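Local coordinates for extracellular solute-binding protein (Bordetella parapertussis, PDB 3PU5) that probably binds a small solute, perhaps a polyamine, outside the cytoplasmic membrane and delivers it to a transporter, as periplasmic binding proteins of this family do, at residues H7-S12 against K36-P41; D61-G66 against A245-G250. All blocks are in the same frame, centred on the assembly; numbering follows the deposited sequence.

Interaction 1. Residues H7-S12 against K36-P41; sequences HIYVTS and KVTLVP
With CG anti to the backbone N (chi1 -173°), the imidazole of H7 lies beside the side chain of K36, its bridge partner on the same face of the sheet; K36 CG is anti to its N as well (chi1 171°), which lays the two side chains alongside each other. They open a pair of parallel strands, 7-12 and 36-41, joined through helix 15-33 as a beta-alpha-beta unit of the periplasmic binding protein fold. K36 CG sits over one face of the imidazole, 3.6 Å from the ring centroid, in a CH-pi contact; Y9 CZ lies over the opposite face, and each is offset toward the rim of the ring. ND1 adds a weak hydrogen bond to K36 O, an oxygen already held by I8 N at 2.8 Å. The ladder continues with T38 N to I8 O, V10 N to T38 O, V40 N to V10 O and S12 N to V40 O, all four between 2.9 and 3.0 Å.

Y9, T38 and V40 share the face that carries H7. The tyrosine ring lies alongside T38, its CD2 3.5 Å from T38 CB, while V40 CG2 comes to the ring's edge. I8, V10, V37 and L39 form the other, buried face, where helix 252-262 packs F258 against I8 and V10. There V10 CG2 crosses to V37 CG1 at 3.8 Å, and L39 CD2 reaches to 4.0 Å from V10 CB.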
loop_
_atom_site.group_PDB
_atom_site.type_symbol
_atom_site.label_atom_id
_atom_site.label_comp_id
_atom_site.label_asym_id
_atom_site.label_seq_id
_atom_site.Cartn_x
_atom_site.Cartn_y
_atom_site.Cartn_z
ATOM N N HIS A 7 -13.604 18.923 17.976
ATOM C CA HIS A 7 -14.223 17.958 17.144
ATOM C C HIS A 7 -13.487 18.056 15.804
ATOM O O HIS A 7 -13.497 19.091 15.213
ATOM C CB HIS A 7 -15.715 18.276 17.005
ATOM C CG HIS A 7 -16.511 17.240 16.287
ATOM N ND1 HIS A 7 -15.962 16.111 15.743
ATOM C CD2 HIS A 7 -17.831 17.169 16.029
ATOM C CE1 HIS A 7 -16.906 15.397 15.180
ATOM N NE2 HIS A 7 -18.047 16.018 15.340
ATOM N N ILE A 8 -12.860 16.985 15.349
ATOM C CA ILE A 8 -12.226 16.995 14.027
ATOM C C ILE A 8 -12.849 15.990 13.055
ATOM O O ILE A 8 -13.430 14.975 13.468
ATOM C CB ILE A 8 -10.671 16.795 14.081
ATOM C CG1 ILE A 8 -10.290 15.435 14.687
ATOM C CG2 ILE A 8 -9.999 17.948 14.811
ATOM C CD1 ILE A 8 -8.785 15.108 14.575
ATOM N N TYR A 9 -12.734 16.296 11.764
ATOM C CA TYR A 9 -13.242 15.421 10.718
ATOM C C TYR A 9 -12.070 14.840 9.914
ATOM O O TYR A 9 -11.185 15.568 9.454
ATOM C CB TYR A 9 -14.259 16.159 9.829
ATOM C CG TYR A 9 -15.532 16.506 10.575
ATOM C CD1 TYR A 9 -15.583 17.605 11.428
ATOM C CD2 TYR A 9 -16.672 15.726 10.447
ATOM C CE1 TYR A 9 -16.753 17.923 12.125
ATOM C CE2 TYR A 9 -17.838 16.028 11.139
ATOM C CZ TYR A 9 -17.873 17.125 11.975
ATOM O OH TYR A 9 -19.027 17.424 12.656
ATOM N N VAL A 10 -12.060 13.519 9.790
ATOM C CA VAL A 10 -10.958 12.794 9.160
ATOM C C VAL A 10 -11.529 11.878 8.091
ATOM O O VAL A 10 -12.411 11.049 8.371
ATOM C CB VAL A 10 -10.178 11.919 10.194
ATOM C CG1 VAL A 10 -8.994 11.189 9.513
ATOM C CG2 VAL A 10 -9.678 12.772 11.362
ATOM N N THR A 11 -11.037 12.020 6.865
ATOM C CA THR A 11 -11.558 11.204 5.778
ATOM C C THR A 11 -11.174 9.751 5.986
ATOM O O THR A 11 -10.172 9.442 6.640
ATOM C CB THR A 11 -11.045 11.662 4.405
ATOM O OG1 THR A 11 -9.645 11.378 4.293
ATOM C CG2 THR A 11 -11.279 13.146 4.213
ATOM N N SER A 12 -11.984 8.866 5.427
ATOM C CA SER A 12 -11.664 7.456 5.386
ATOM C C SER A 12 -12.417 6.815 4.225
ATOM O O SER A 12 -13.142 7.497 3.487
ATOM C CB SER A 12 -12.013 6.786 6.716
ATOM O OG SER A 12 -11.325 5.559 6.847
ATOM N N LYS A 36 -13.330 14.847 19.877
ATOM C CA LYS A 36 -14.182 13.968 19.093
ATOM C C LYS A 36 -13.646 13.804 17.668
ATOM O O LYS A 36 -13.144 14.758 17.062
ATOM C CB LYS A 36 -15.631 14.472 19.080
ATOM C CG LYS A 36 -16.514 13.710 18.109
ATOM C CD LYS A 36 -17.883 13.390 18.681
ATOM C CE LYS A 36 -18.644 12.490 17.719
ATOM N NZ LYS A 36 -19.672 11.680 18.416
ATOM N N VAL A 37 -13.737 12.591 17.142
ATOM C CA VAL A 37 -13.313 12.339 15.769
ATOM C C VAL A 37 -14.461 11.740 14.967
ATOM O O VAL A 37 -15.038 10.719 15.357
ATOM C CB VAL A 37 -12.100 11.385 15.682
ATOM C CG1 VAL A 37 -11.692 11.191 14.208
ATOM C CG2 VAL A 37 -10.935 11.922 16.498
ATOM N N THR A 38 -14.789 12.380 13.850
ATOM C CA THR A 38 -15.739 11.809 12.903
ATOM C C THR A 38 -14.994 11.320 11.670
ATOM O O THR A 38 -14.290 12.087 11.019
ATOM C CB THR A 38 -16.806 12.845 12.460
ATOM O OG1 THR A 38 -17.640 13.182 13.576
ATOM C CG2 THR A 38 -17.678 12.286 11.330
ATOM N N LEU A 39 -15.144 10.038 11.357
ATOM C CA LEU A 39 -14.574 9.483 10.137
ATOM C C LEU A 39 -15.601 9.621 9.018
ATOM O O LEU A 39 -16.732 9.148 9.152
ATOM C CB LEU A 39 -14.224 8.012 10.339
ATOM C CG LEU A 39 -13.156 7.727 11.399
ATOM C CD1 LEU A 39 -13.044 6.232 11.662
ATOM C CD2 LEU A 39 -11.811 8.301 10.971
ATOM N N VAL A 40 -15.204 10.271 7.928
ATOM C CA VAL A 40 -16.098 10.520 6.802
ATOM C C VAL A 40 -15.825 9.559 5.643
ATOM O O VAL A 40 -14.827 9.710 4.934
ATOM C CB VAL A 40 -15.931 11.964 6.302
ATOM C CG1 VAL A 40 -16.982 12.281 5.257
ATOM C CG2 VAL A 40 -16.010 12.954 7.471
ATOM N N PRO A 41 -16.709 8.564 5.442
ATOM C CA PRO A 41 -16.519 7.599 4.348
ATOM C C PRO A 41 -16.595 8.237 2.956
ATOM O O PRO A 41 -17.360 9.175 2.746
ATOM C CB PRO A 41 -17.682 6.611 4.527
ATOM C CG PRO A 41 -18.200 6.841 5.907
ATOM C CD PRO A 41 -17.919 8.277 6.232
#

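Interaction 2. Residues D61-G66 against A245-G250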
loop_
_atom_site.group_PDB
_atom_site.type_symbol
_atom_site.label_atom_id
_atom_site.label_comp_id
_atom_site.label_asym_id
_atom_site.label_seq_id
_atom_site.Cartn_x
_atom_site.Cartn_y
_atom_site.Cartn_z
ATOM N N ASP A 61 -10.490 18.138 8.424
ATOM C CA ASP A 61 -9.268 18.572 9.102
ATOM C C ASP A 61 -8.065 17.677 8.778
ATOM O O ASP A 61 -6.915 18.130 8.778
ATOM C CB ASP A 61 -9.509 18.588 10.608
ATOM C CG ASP A 61 -10.719 19.418 10.978
ATOM O OD1 ASP A 61 -11.752 18.833 11.375
ATOM O OD2 ASP A 61 -10.638 20.651 10.828
ATOM N N VAL A 62 -8.338 16.402 8.524
ATOM C CA VAL A 62 -7.280 15.444 8.209
ATOM C C VAL A 62 -7.611 14.728 6.914
ATOM O O VAL A 62 -8.683 14.132 6.774
ATOM C CB VAL A 62 -7.055 14.419 9.344
ATOM C CG1 VAL A 62 -6.036 13.341 8.914
ATOM C CG2 VAL A 62 -6.573 15.128 10.606
ATOM N N ALA A 63 -6.698 14.828 5.956
ATOM C CA ALA A 63 -6.847 14.150 4.684
ATOM C C ALA A 63 -6.188 12.800 4.813
ATOM O O ALA A 63 -4.991 12.716 5.071
ATOM C CB ALA A 63 -6.197 14.951 3.572
ATOM N N ALA A 64 -6.971 11.741 4.651
ATOM C CA ALA A 64 -6.434 10.400 4.784
ATOM C C ALA A 64 -7.013 9.522 3.693
ATOM O O ALA A 64 -8.155 9.059 3.799
ATOM C CB ALA A 64 -6.762 9.837 6.171
ATOM N N PHE A 65 -6.245 9.318 2.630
ATOM C CA PHE A 65 -6.679 8.486 1.512
ATOM C C PHE A 65 -5.543 8.173 0.531
ATOM O O PHE A 65 -4.386 8.475 0.797
ATOM C CB PHE A 65 -7.885 9.099 0.779
ATOM C CG PHE A 65 -7.691 10.530 0.365
ATOM C CD1 PHE A 65 -6.950 10.848 -0.766
ATOM C CD2 PHE A 65 -8.272 11.559 1.093
ATOM C CE1 PHE A 65 -6.771 12.180 -1.151
ATOM C CE2 PHE A 65 -8.102 12.890 0.712
ATOM C CZ PHE A 65 -7.349 13.199 -0.411
ATOM N N GLY A 66 -5.898 7.576 -0.605
ATOM C CA GLY A 66 -4.932 7.079 -1.573
ATOM C C GLY A 66 -3.919 8.068 -2.117
ATOM O O GLY A 66 -4.190 9.261 -2.221
ATOM N N ALA A 245 -2.444 13.520 6.019
ATOM C CA ALA A 245 -1.991 14.900 5.959
ATOM C C ALA A 245 -2.962 15.839 6.674
ATOM O O ALA A 245 -4.165 15.564 6.772
ATOM C CB ALA A 245 -1.806 15.344 4.497
ATOM N N VAL A 246 -2.421 16.961 7.143
ATOM C CA VAL A 246 -3.210 18.026 7.745
ATOM C C VAL A 246 -3.718 18.993 6.672
ATOM O O VAL A 246 -2.931 19.534 5.896
ATOM C CB VAL A 246 -2.369 18.821 8.762
ATOM C CG1 VAL A 246 -3.190 19.972 9.347
ATOM C CG2 VAL A 246 -1.863 17.902 9.870
ATOM N N VAL A 247 -5.031 19.216 6.645
ATOM C CA VAL A 247 -5.664 20.126 5.683
ATOM C C VAL A 247 -5.481 21.603 6.046
ATOM O O VAL A 247 -5.901 22.041 7.123
ATOM C CB VAL A 247 -7.175 19.827 5.573
ATOM C CG1 VAL A 247 -7.878 20.886 4.725
ATOM C CG2 VAL A 247 -7.400 18.409 5.022
ATOM N N LYS A 248 -4.844 22.364 5.157
ATOM C CA LYS A 248 -4.615 23.792 5.394
ATOM C C LYS A 248 -5.915 24.504 5.732
ATOM O O LYS A 248 -6.894 24.373 5.008
ATOM C CB LYS A 248 -4.021 24.464 4.151
ATOM C CG LYS A 248 -2.513 24.469 4.053
ATOM C CD LYS A 248 -2.077 25.404 2.920
ATOM C CE LYS A 248 -0.669 25.082 2.435
ATOM N NZ LYS A 248 -0.279 25.944 1.273
ATOM N N GLY A 249 -5.921 25.264 6.825
ATOM C CA GLY A 249 -7.075 26.074 7.184
ATOM C C GLY A 249 -8.108 25.362 8.037
ATOM O O GLY A 249 -9.109 25.956 8.424
ATOM N N GLY A 250 -7.884 24.081 8.318
ATOM C CA GLY A 250 -8.755 23.347 9.221
ATOM C C GLY A 250 -8.311 23.584 10.656
ATOM O O GLY A 250 -7.587 24.542 10.930
HETATM O O HOH W 1 -6.594 21.036 9.664
#
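Backbone hydrogen bonds carry most of the contact between D61-G66 and A245-G250, an antiparallel pairing in the sheet of this binding-protein fold. A63 and A245 form the hydrogen-bonded pair: A63 N donates to A245 O and A245 N returns the bond to A63 O, both at 2.8 Å. V62 and V246 follow as the non-hydrogen-bonded pair. Beyond them V247 N reaches D61 O at 3.0 Å.

Water supplies a second link. One molecule donates to D61 O at 3.1 Å and to V247 O at 2.8 Å, so the aspartate carbonyl receives two donors and the backbone leaving strand 238-246 is tied to it twice. V247 O also accepts G250 N, closing the type II turn V247-G250.

Apolar contacts are few. V247 points toward the 61-66 segment, and with its CG2 anti to the carbonyl carbon, beside the backbone N, that methyl rests 3.9 Å from A63 CB. Elsewhere a methyl packs against a carbonyl oxygen, V62 CG1 lying 3.6 Å from A245 O.

At the turn, D61 OD2 comes 3.7 Å from G250 CA. The carboxylate finds polar partners outside the two segments: OD2 accepts K251 N and OD1 accepts Y9 N, which bridges the residue after the turn and strand 7-12. OD2 also hydrogen-bonds a glycerol, probably from the crystallisation liquor.

Strand 62-65 thus runs between strand 7-12, which bonds to V62 through Y9 and T11, and the end of strand 238-246. Helix 252-262 packs A255 against V62 and V246, and helix 44-53 receives the ring of F65.

In the fold
The two contacts lie side by side in the same lobe of the chain, their centres about 10 Å apart, and come in series: the beta-alpha-beta unit of interaction 1 closes before residues 61-66 begin interaction 2, whose partner returns 179 residues later. Strand 7-12 belongs to interaction 1 and also pairs with the 61-66 segment of interaction 2, through backbone bonds of Y9 and T11 with D61 and V62. A side-chain link joins them too, T11 OG1 lying 2.7 Å from A64 N, a probable hydrogen bond. Helix 252-262 packs against residues of both contacts. One lobe is thus built from segments far apart in sequence, consistent with the discontinuous lobes of periplasmic binding proteins.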